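Local coordinates for uncharacterized protein (Magnetospirillum magneticum AMB-1, PDB 5MU5), which is a Maf-type glycosyltransferase involved in flagella formation, where it probably transfers sugar to flagellin, at residues A[408-419]-A[488-498]; A[449-457]-A[464-473]. All blocks are in the same frame, centred on the assembly; numbering follows the deposited sequence.

Contact 1: A[408-419]-A[488-498]; sequences ELYLFGVDLGSR and NAFNCSDGVMI
Two neighbouring strands of the large, mostly parallel sheet, 408-412 and 488-491, meet here, and the loops that leave their C-terminal ends stay together. L409 N donates to N488 O, F490 N to L409 O at 2.8 Å, and L411 N to F490 O. On one face Y410 and F490 point the same way with planes 15° apart, yet slid so far that the rings barely overlap, F490 CD1 lying over the Y410 face, 3.4 Å from Y410 CE2. Y410 OH donates to the anti lone pair of E408 OE2, 2.5 Å away in the ring plane. Segment 408-419 belongs to the MptE-like region; past the sheet both strands share, the loops continue the pairing. N491 OD1 closes an Asx turn with S493 N. With chi1 at -49° S493 OG sits beside its own backbone N and accepts from V414 N at 3.0 Å; further on V496 N donates to D415 O. One water bridges V414 O, V496 O and N491 ND2. On the face opposite Y410, L411 CD1 and I498 CD1 meet tip to tip, 3.8 Å apart, and V414 crosses I498 at about a right angle, CG1 toward the same CD1. At the far end R419 NH2 forms a salt bridge with D494 OD1 at 2.9 Å, at the guanidinium edge; R419 NH1 binds G460 O, while D415 OD1 is held by S283 OG.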
loop_
_atom_site.group_PDB
_atom_site.type_symbol
_atom_site.label_atom_id
_atom_site.label_comp_id
_atom_site.label_asym_id
_atom_site.label_seq_id
_atom_site.Cartn_x
_atom_site.Cartn_y
_atom_site.Cartn_z
ATOM N N GLU A 408 -13.838 8.489 -25.423
ATOM C CA GLU A 408 -12.886 9.108 -26.298
ATOM C C GLU A 408 -12.199 10.192 -25.474
ATOM O O GLU A 408 -12.811 11.173 -25.077
ATOM C CB GLU A 408 -13.578 9.676 -27.525
ATOM C CG GLU A 408 -12.611 10.069 -28.644
ATOM C CD GLU A 408 -13.314 10.718 -29.831
ATOM O OE1 GLU A 408 -14.483 10.376 -30.082
ATOM O OE2 GLU A 408 -12.707 11.554 -30.524
ATOM N N LEU A 409 -10.923 9.989 -25.197
ATOM C CA LEU A 409 -10.176 10.844 -24.284
ATOM C C LEU A 409 -8.982 11.449 -24.959
ATOM O O LEU A 409 -8.278 10.761 -25.673
ATOM C CB LEU A 409 -9.621 10.014 -23.125
ATOM C CG LEU A 409 -10.457 9.724 -21.895
ATOM C CD1 LEU A 409 -11.788 9.090 -22.232
ATOM C CD2 LEU A 409 -9.666 8.808 -20.979
ATOM N N TYR A 410 -8.738 12.724 -24.679
ATOM C CA TYR A 410 -7.557 13.409 -25.168
ATOM C C TYR A 410 -6.810 13.979 -23.985
ATOM O O TYR A 410 -7.378 14.715 -23.173
ATOM C CB TYR A 410 -7.934 14.503 -26.146
ATOM C CG TYR A 410 -8.570 13.948 -27.392
ATOM C CD1 TYR A 410 -9.923 13.664 -27.434
ATOM C CD2 TYR A 410 -7.811 13.674 -28.523
ATOM C CE1 TYR A 410 -10.501 13.131 -28.567
ATOM C CE2 TYR A 410 -8.386 13.150 -29.665
ATOM C CZ TYR A 410 -9.728 12.879 -29.674
ATOM O OH TYR A 410 -10.309 12.366 -30.806
ATOM N N LEU A 411 -5.538 13.623 -23.876
ATOM C CA LEU A 411 -4.693 14.180 -22.829
ATOM C C LEU A 411 -3.850 15.356 -23.320
ATOM O O LEU A 411 -3.165 15.282 -24.328
ATOM C CB LEU A 411 -3.772 13.121 -22.251
ATOM C CG LEU A 411 -4.381 11.793 -21.827
ATOM C CD1 LEU A 411 -3.230 10.914 -21.360
ATOM C CD2 LEU A 411 -5.448 11.928 -20.754
ATOM N N PHE A 412 -3.894 16.437 -22.563
ATOM C CA PHE A 412 -3.101 17.614 -22.820
ATOM C C PHE A 412 -2.401 17.984 -21.517
ATOM O O PHE A 412 -2.974 17.842 -20.428
ATOM C CB PHE A 412 -3.991 18.769 -23.267
ATOM C CG PHE A 412 -4.733 18.512 -24.541
ATOM C CD1 PHE A 412 -5.981 17.925 -24.513
ATOM C CD2 PHE A 412 -4.205 18.903 -25.751
ATOM C CE1 PHE A 412 -6.689 17.717 -25.687
ATOM C CE2 PHE A 412 -4.888 18.686 -26.927
ATOM C CZ PHE A 412 -6.135 18.100 -26.899
ATOM N N GLY A 413 -1.159 18.432 -21.628
ATOM C CA GLY A 413 -0.386 18.851 -20.469
ATOM C C GLY A 413 -0.138 17.751 -19.460
ATOM O O GLY A 413 0.038 18.037 -18.278
ATOM N N VAL A 414 -0.207 16.501 -19.910
ATOM C CA VAL A 414 0.070 15.332 -19.079
ATOM C C VAL A 414 1.444 14.865 -19.548
ATOM O O VAL A 414 1.567 13.851 -20.229
ATOM C CB VAL A 414 -0.950 14.217 -19.280
ATOM C CG1 VAL A 414 -0.687 13.072 -18.303
ATOM C CG2 VAL A 414 -2.339 14.743 -19.046
ATOM N N ASP A 415 2.457 15.658 -19.202
ATOM C CA ASP A 415 3.825 15.447 -19.653
ATOM C C ASP A 415 4.513 14.377 -18.806
ATOM O O ASP A 415 5.062 13.422 -19.340
ATOM C CB ASP A 415 4.625 16.754 -19.561
ATOM C CG ASP A 415 4.144 17.824 -20.534
ATOM O OD1 ASP A 415 3.129 17.611 -21.226
ATOM O OD2 ASP A 415 4.786 18.899 -20.591
ATOM N N LEU A 416 4.503 14.563 -17.491
ATOM C CA LEU A 416 5.077 13.598 -16.556
ATOM C C LEU A 416 6.562 13.383 -16.868
ATOM O O LEU A 416 7.068 12.249 -16.814
ATOM C CB LEU A 416 4.317 12.259 -16.636
ATOM C CG LEU A 416 2.790 12.372 -16.534
ATOM C CD1 LEU A 416 2.141 11.018 -16.652
ATOM C CD2 LEU A 416 2.403 13.051 -15.233
ATOM N N GLY A 417 7.214 14.477 -17.253
ATOM C CA GLY A 417 8.611 14.496 -17.606
ATOM C C GLY A 417 8.918 15.563 -18.646
ATOM O O GLY A 417 8.012 16.098 -19.268
ATOM N N SER A 418 10.204 15.839 -18.835
ATOM C CA SER A 418 10.670 16.844 -19.771
ATOM C C SER A 418 11.485 16.212 -20.855
ATOM O O SER A 418 12.310 15.350 -20.605
ATOM C CB SER A 418 11.558 17.873 -19.080
ATOM O OG SER A 418 10.849 18.570 -18.087
ATOM N N ARG A 419 11.238 16.692 -22.057
ATOM C CA ARG A 419 11.966 16.343 -23.234
ATOM C C ARG A 419 13.462 16.570 -23.007
ATOM O O ARG A 419 13.883 17.504 -22.304
ATOM C CB ARG A 419 11.420 17.198 -24.386
ATOM C CG ARG A 419 12.123 17.084 -25.723
ATOM C CD ARG A 419 12.029 15.701 -26.324
ATOM N NE ARG A 419 10.688 15.316 -26.777
ATOM C CZ ARG A 419 10.410 14.101 -27.247
ATOM N NH1 ARG A 419 11.372 13.190 -27.311
ATOM N NH2 ARG A 419 9.194 13.777 -27.636
ATOM N N ASN A 488 -10.978 4.901 -26.041
ATOM C CA ASN A 488 -10.070 5.294 -27.087
ATOM C C ASN A 488 -9.326 6.573 -26.630
ATOM O O ASN A 488 -9.858 7.675 -26.700
ATOM C CB ASN A 488 -10.919 5.514 -28.330
ATOM C CG ASN A 488 -10.117 5.603 -29.590
ATOM O OD1 ASN A 488 -9.106 4.915 -29.768
ATOM N ND2 ASN A 488 -10.579 6.450 -30.502
ATOM N N ALA A 489 -8.106 6.417 -26.138
ATOM C CA ALA A 489 -7.352 7.515 -25.555
ATOM C C ALA A 489 -6.184 8.001 -26.406
ATOM O O ALA A 489 -5.369 7.218 -26.869
ATOM C CB ALA A 489 -6.850 7.114 -24.182
ATOM N N PHE A 490 -6.108 9.316 -26.579
ATOM C CA PHE A 490 -5.068 9.952 -27.358
ATOM C C PHE A 490 -4.230 10.826 -26.463
ATOM O O PHE A 490 -4.746 11.459 -25.557
ATOM C CB PHE A 490 -5.688 10.768 -28.473
ATOM C CG PHE A 490 -6.526 9.947 -29.400
ATOM C CD1 PHE A 490 -7.882 9.780 -29.165
ATOM C CD2 PHE A 490 -5.950 9.284 -30.475
ATOM C CE1 PHE A 490 -8.652 9.005 -30.009
ATOM C CE2 PHE A 490 -6.716 8.514 -31.321
ATOM C CZ PHE A 490 -8.061 8.366 -31.086
ATOM N N ASN A 491 -2.921 10.816 -26.668
ATOM C CA ASN A 491 -2.048 11.653 -25.872
ATOM C C ASN A 491 -1.468 12.683 -26.805
ATOM O O ASN A 491 -0.736 12.321 -27.718
ATOM C CB ASN A 491 -0.940 10.834 -25.221
ATOM C CG ASN A 491 -0.099 11.652 -24.252
ATOM O OD1 ASN A 491 -0.378 12.836 -23.985
ATOM N ND2 ASN A 491 0.938 11.022 -23.709
ATOM N N CYS A 492 -1.836 13.949 -26.589
ATOM C CA CYS A 492 -1.305 15.070 -27.354
ATOM C C CYS A 492 -0.146 15.773 -26.644
ATOM O O CYS A 492 0.455 16.713 -27.195
ATOM C CB CYS A 492 -2.417 16.094 -27.659
ATOM S SG CYS A 492 -3.864 15.424 -28.544
ATOM N N SER A 493 0.182 15.311 -25.433
ATOM C CA SER A 493 1.232 15.913 -24.615
ATOM C C SER A 493 2.639 15.548 -25.099
ATOM O O SER A 493 2.892 14.422 -25.509
ATOM C CB SER A 493 1.082 15.460 -23.163
ATOM O OG SER A 493 -0.250 15.633 -22.732
ATOM N N ASP A 494 3.566 16.494 -25.023
ATOM C CA ASP A 494 4.935 16.206 -25.397
ATOM C C ASP A 494 5.710 15.757 -24.157
ATOM O O ASP A 494 6.570 16.472 -23.666
ATOM C CB ASP A 494 5.606 17.408 -26.070
ATOM C CG ASP A 494 6.978 17.044 -26.701
ATOM O OD1 ASP A 494 7.307 15.840 -26.875
ATOM O OD2 ASP A 494 7.738 17.977 -27.013
ATOM N N GLY A 495 5.396 14.565 -23.655
ATOM C CA GLY A 495 6.046 14.034 -22.451
ATOM C C GLY A 495 6.232 12.553 -22.610
ATOM O O GLY A 495 6.478 12.093 -23.721
ATOM N N VAL A 496 6.112 11.803 -21.514
ATOM C CA VAL A 496 6.288 10.353 -21.566
ATOM C C VAL A 496 5.187 9.631 -22.335
ATOM O O VAL A 496 4.046 10.090 -22.405
ATOM C CB VAL A 496 6.293 9.657 -20.178
ATOM C CG1 VAL A 496 7.416 10.150 -19.312
ATOM C CG2 VAL A 496 4.942 9.785 -19.475
ATOM N N MET A 497 5.554 8.470 -22.857
ATOM C CA MET A 497 4.620 7.527 -23.440
ATOM C C MET A 497 3.779 6.912 -22.301
ATOM O O MET A 497 4.306 6.439 -21.280
ATOM C CB MET A 497 5.404 6.409 -24.160
ATOM C CG MET A 497 4.529 5.387 -24.880
ATOM S SD MET A 497 3.610 6.112 -26.267
ATOM C CE MET A 497 4.913 5.994 -27.511
ATOM N N ILE A 498 2.467 6.933 -22.468
ATOM C CA ILE A 498 1.551 6.317 -21.527
ATOM C C ILE A 498 0.908 5.100 -22.216
ATOM O O ILE A 498 0.399 5.211 -23.332
ATOM C CB ILE A 498 0.474 7.319 -21.095
ATOM C CG1 ILE A 498 1.138 8.582 -20.519
ATOM C CG2 ILE A 498 -0.467 6.692 -20.091
ATOM C CD1 ILE A 498 0.199 9.758 -20.350
HETATM O O HOH W 1 2.978 12.609 -22.311
#

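Contact 2: A[449-457]-A[464-473]; sequences AVFDVREPG and YSETIMLWTR. With EDO (1,2-ethanediol), chain G.
V453 and S465 form a hydrogen-bonded antiparallel pair, V453 N reaching S465 O at 2.8 Å and S465 N returning to V453 O at 3.0 Å, followed by the non-hydrogen-bonded pair R454 and Y464. This is the open end of a beta hairpin, strands 453-456 and 462-465, whose second strand runs through the N-cap residue E466 into a helix. On the face carrying R454 and Y464 the two side chains lie side by side. R454 CG packs 3.4 Å from Y464 CE2, and the bend at chi3 (65°) brings NH1 to the phenol oxygen, OH, at 2.6 Å, with the guanidinium standing almost at right angles to the ring (83°). The oxygen is met at the guanidinium edge, though the bond is bent, and NH2 donates to a 1,2-ethanediol that probably came from the crystallisation liquor. D452 CB meets the edge of the same ring at CD2. Toward the helix, L470 spreads its two methyls over the hairpin: CD1 touches V453 CG2 at 3.7 Å, CD2 touches E455 CG at 3.6 Å. CD2 also lies over one face of the R473 guanidinium, near its rim. R473 NH1 closes a salt bridge to E455 OE1 at 3.0 Å, approaching from above the carboxylate plane, and the same nitrogen donates to a water that in turn donates to P456 O.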
loop_
_atom_site.group_PDB
_atom_site.type_symbol
_atom_site.label_atom_id
_atom_site.label_comp_id
_atom_site.label_asym_id
_atom_site.label_seq_id
_atom_site.Cartn_x
_atom_site.Cartn_y
_atom_site.Cartn_z
ATOM N N ALA A 449 22.969 12.691 -6.416
ATOM C CA ALA A 449 21.629 12.088 -6.533
ATOM C C ALA A 449 21.158 12.072 -7.994
ATOM O O ALA A 449 21.525 12.935 -8.786
ATOM C CB ALA A 449 20.609 12.786 -5.639
ATOM N N VAL A 450 20.398 11.045 -8.358
ATOM C CA VAL A 450 19.873 10.931 -9.711
ATOM C C VAL A 450 18.478 11.537 -9.614
ATOM O O VAL A 450 17.666 11.115 -8.807
ATOM C CB VAL A 450 19.890 9.466 -10.241
ATOM C CG1 VAL A 450 19.229 9.380 -11.612
ATOM C CG2 VAL A 450 21.322 8.933 -10.327
ATOM N N PHE A 451 18.218 12.556 -10.409
ATOM C CA PHE A 451 16.953 13.289 -10.285
ATOM C C PHE A 451 15.868 12.779 -11.198
ATOM O O PHE A 451 14.689 13.099 -11.002
ATOM C CB PHE A 451 17.182 14.775 -10.607
ATOM C CG PHE A 451 18.046 15.458 -9.611
ATOM C CD1 PHE A 451 19.431 15.430 -9.746
ATOM C CD2 PHE A 451 17.478 16.083 -8.511
ATOM C CE1 PHE A 451 20.243 16.042 -8.802
ATOM C CE2 PHE A 451 18.279 16.694 -7.565
ATOM C CZ PHE A 451 19.667 16.672 -7.712
ATOM N N ASP A 452 16.277 11.971 -12.169
ATOM C CA ASP A 452 15.461 11.696 -13.329
ATOM C C ASP A 452 15.917 10.408 -13.949
ATOM O O ASP A 452 17.094 10.137 -13.965
ATOM C CB ASP A 452 15.743 12.780 -14.402
ATOM C CG ASP A 452 15.097 14.129 -14.100
ATOM O OD1 ASP A 452 13.922 14.143 -13.665
ATOM O OD2 ASP A 452 15.752 15.183 -14.350
ATOM N N VAL A 453 14.983 9.655 -14.506
ATOM C CA VAL A 453 15.305 8.517 -15.346
ATOM C C VAL A 453 14.850 8.751 -16.789
ATOM O O VAL A 453 13.855 9.402 -17.034
ATOM C CB VAL A 453 14.694 7.228 -14.803
ATOM C CG1 VAL A 453 15.227 6.976 -13.406
ATOM C CG2 VAL A 453 13.177 7.284 -14.797
ATOM N N ARG A 454 15.589 8.208 -17.733
ATOM C CA ARG A 454 15.243 8.308 -19.146
ATOM C C ARG A 454 14.103 7.350 -19.545
ATOM O O ARG A 454 14.179 6.155 -19.328
ATOM C CB ARG A 454 16.482 8.054 -20.006
ATOM C CG ARG A 454 17.555 9.129 -19.829
ATOM C CD ARG A 454 18.908 8.738 -20.414
ATOM N NE ARG A 454 18.860 8.582 -21.864
ATOM C CZ ARG A 454 19.171 9.525 -22.753
ATOM N NH1 ARG A 454 19.552 10.737 -22.371
ATOM N NH2 ARG A 454 19.102 9.255 -24.046
ATOM N N GLU A 455 13.063 7.890 -20.160
ATOM C CA GLU A 455 11.892 7.105 -20.509
ATOM C C GLU A 455 11.493 7.378 -21.941
ATOM O O GLU A 455 11.709 8.469 -22.428
ATOM C CB GLU A 455 10.720 7.458 -19.587
ATOM C CG GLU A 455 10.905 7.042 -18.137
ATOM C CD GLU A 455 11.138 5.542 -17.954
ATOM O OE1 GLU A 455 10.363 4.726 -18.509
ATOM O OE2 GLU A 455 12.109 5.176 -17.258
ATOM N N PRO A 456 10.898 6.392 -22.621
ATOM C CA PRO A 456 10.456 6.685 -23.978
ATOM C C PRO A 456 9.409 7.800 -23.963
ATOM O O PRO A 456 8.572 7.864 -23.052
ATOM C CB PRO A 456 9.834 5.355 -24.458
ATOM C CG PRO A 456 9.582 4.577 -23.223
ATOM C CD PRO A 456 10.641 4.988 -22.256
ATOM N N GLY A 457 9.481 8.672 -24.956
ATOM C CA GLY A 457 8.602 9.804 -25.039
ATOM C C GLY A 457 7.380 9.475 -25.851
ATOM O O GLY A 457 7.416 8.595 -26.708
ATOM N N TYR A 464 12.979 12.818 -19.646
ATOM C CA TYR A 464 13.407 12.605 -18.289
ATOM C C TYR A 464 12.229 12.730 -17.309
ATOM O O TYR A 464 11.479 13.713 -17.307
ATOM C CB TYR A 464 14.505 13.599 -17.944
ATOM C CG TYR A 464 15.806 13.291 -18.640
ATOM C CD1 TYR A 464 16.047 13.716 -19.928
ATOM C CD2 TYR A 464 16.788 12.573 -17.997
ATOM C CE1 TYR A 464 17.246 13.433 -20.562
ATOM C CE2 TYR A 464 17.988 12.279 -18.616
ATOM C CZ TYR A 464 18.215 12.725 -19.894
ATOM O OH TYR A 464 19.414 12.439 -20.473
ATOM N N SER A 465 12.096 11.741 -16.457
ATOM C CA SER A 465 10.980 11.663 -15.568
ATOM C C SER A 465 11.424 11.249 -14.169
ATOM O O SER A 465 12.425 10.573 -14.007
ATOM C CB SER A 465 10.000 10.658 -16.156
ATOM O OG SER A 465 8.815 10.605 -15.398
ATOM N N GLU A 466 10.662 11.657 -13.167
ATOM C CA GLU A 466 10.913 11.338 -11.780
ATOM C C GLU A 466 10.008 10.207 -11.381
ATOM O O GLU A 466 9.035 9.887 -12.074
ATOM C CB GLU A 466 10.551 12.532 -10.907
ATOM C CG GLU A 466 11.265 13.828 -11.257
ATOM C CD GLU A 466 10.536 15.047 -10.711
ATOM O OE1 GLU A 466 9.852 14.923 -9.664
ATOM O OE2 GLU A 466 10.628 16.135 -11.330
ATOM N N THR A 467 10.284 9.652 -10.215
ATOM C CA THR A 467 9.582 8.474 -9.712
ATOM C C THR A 467 8.081 8.692 -9.503
ATOM O O THR A 467 7.283 7.840 -9.882
ATOM C CB THR A 467 10.294 7.977 -8.441
ATOM O OG1 THR A 467 11.607 7.526 -8.813
ATOM C CG2 THR A 467 9.542 6.839 -7.752
ATOM N N ILE A 468 7.697 9.825 -8.934
ATOM C CA ILE A 468 6.274 10.127 -8.714
ATOM C C ILE A 468 5.511 10.193 -10.044
ATOM O O ILE A 468 4.321 9.816 -10.128
ATOM C CB ILE A 468 6.061 11.443 -7.901
ATOM C CG1 ILE A 468 4.566 11.748 -7.645
ATOM C CG2 ILE A 468 6.620 12.650 -8.644
ATOM C CD1 ILE A 468 3.789 10.706 -6.859
ATOM N N MET A 469 6.198 10.681 -11.072
ATOM C CA MET A 469 5.624 10.771 -12.397
ATOM C C MET A 469 5.441 9.396 -13.078
ATOM O O MET A 469 4.492 9.189 -13.847
ATOM C CB MET A 469 6.459 11.734 -13.222
ATOM C CG MET A 469 6.434 13.113 -12.588
ATOM S SD MET A 469 6.982 14.407 -13.680
ATOM C CE MET A 469 8.768 14.375 -13.593
ATOM N N LEU A 470 6.321 8.448 -12.777
ATOM C CA LEU A 470 6.196 7.114 -13.346
ATOM C C LEU A 470 5.004 6.391 -12.713
ATOM O O LEU A 470 4.303 5.658 -13.406
ATOM C CB LEU A 470 7.483 6.309 -13.166
ATOM C CG LEU A 470 8.755 6.998 -13.706
ATOM C CD1 LEU A 470 9.990 6.288 -13.186
ATOM C CD2 LEU A 470 8.786 7.060 -15.210
ATOM N N TRP A 471 4.776 6.604 -11.416
ATOM C CA TRP A 471 3.607 6.024 -10.731
ATOM C C TRP A 471 2.347 6.614 -11.318
ATOM O O TRP A 471 1.386 5.911 -11.576
ATOM C CB TRP A 471 3.599 6.300 -9.226
ATOM C CG TRP A 471 4.794 5.774 -8.467
ATOM C CD1 TRP A 471 5.617 4.746 -8.825
ATOM C CD2 TRP A 471 5.245 6.217 -7.178
ATOM N NE1 TRP A 471 6.575 4.562 -7.872
ATOM C CE2 TRP A 471 6.366 5.438 -6.840
ATOM C CE3 TRP A 471 4.805 7.198 -6.280
ATOM C CZ2 TRP A 471 7.074 5.614 -5.642
ATOM C CZ3 TRP A 471 5.515 7.382 -5.081
ATOM C CH2 TRP A 471 6.641 6.593 -4.782
ATOM N N THR A 472 2.371 7.919 -11.553
ATOM C CA THR A 472 1.254 8.590 -12.160
ATOM C C THR A 472 1.023 8.014 -13.530
ATOM O O THR A 472 -0.106 7.681 -13.868
ATOM C CB THR A 472 1.502 10.098 -12.246
ATOM O OG1 THR A 472 1.577 10.633 -10.926
ATOM C CG2 THR A 472 0.364 10.799 -13.004
ATOM N N ARG A 473 2.092 7.896 -14.324
ATOM C CA ARG A 473 2.002 7.292 -15.655
ATOM C C ARG A 473 1.453 5.879 -15.628
ATOM O O ARG A 473 0.622 5.507 -16.469
ATOM C CB ARG A 473 3.376 7.260 -16.298
ATOM C CG ARG A 473 3.424 6.591 -17.663
ATOM C CD ARG A 473 4.860 6.227 -17.997
ATOM N NE ARG A 473 5.294 5.128 -17.165
ATOM C CZ ARG A 473 6.532 4.650 -17.126
ATOM N NH1 ARG A 473 7.481 5.178 -17.896
ATOM N NH2 ARG A 473 6.812 3.642 -16.305
HETATM C C1 EDO G . 21.823 11.713 -25.303
HETATM O O1 EDO G . 22.014 12.890 -24.527
HETATM C C2 EDO G . 20.978 12.044 -26.524
HETATM O O2 EDO G . 19.780 11.261 -26.472
HETATM O O HOH W 2 7.120 6.127 -20.711
#

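In the fold
The centres of the two contacts lie about 14 Å apart, and both segments of contact 2 lie between the two segments of contact 1 in the sequence. Strand 418-419, at the end of the first segment of contact 1, pairs with hairpin strand 462-465 through S418 O and Y464 N, 2.8 Å apart. A probable hydrogen bond from S465 OG to L416 O, also 2.8 Å, ties the same pieces by a side chain. Packing adds M497 O against R473 CD. A tetraethylene glycol, probably from the crystallisation liquor, lies about 4 Å from the D494 side chain; such a molecule may mark a pocket there, beside contact 1.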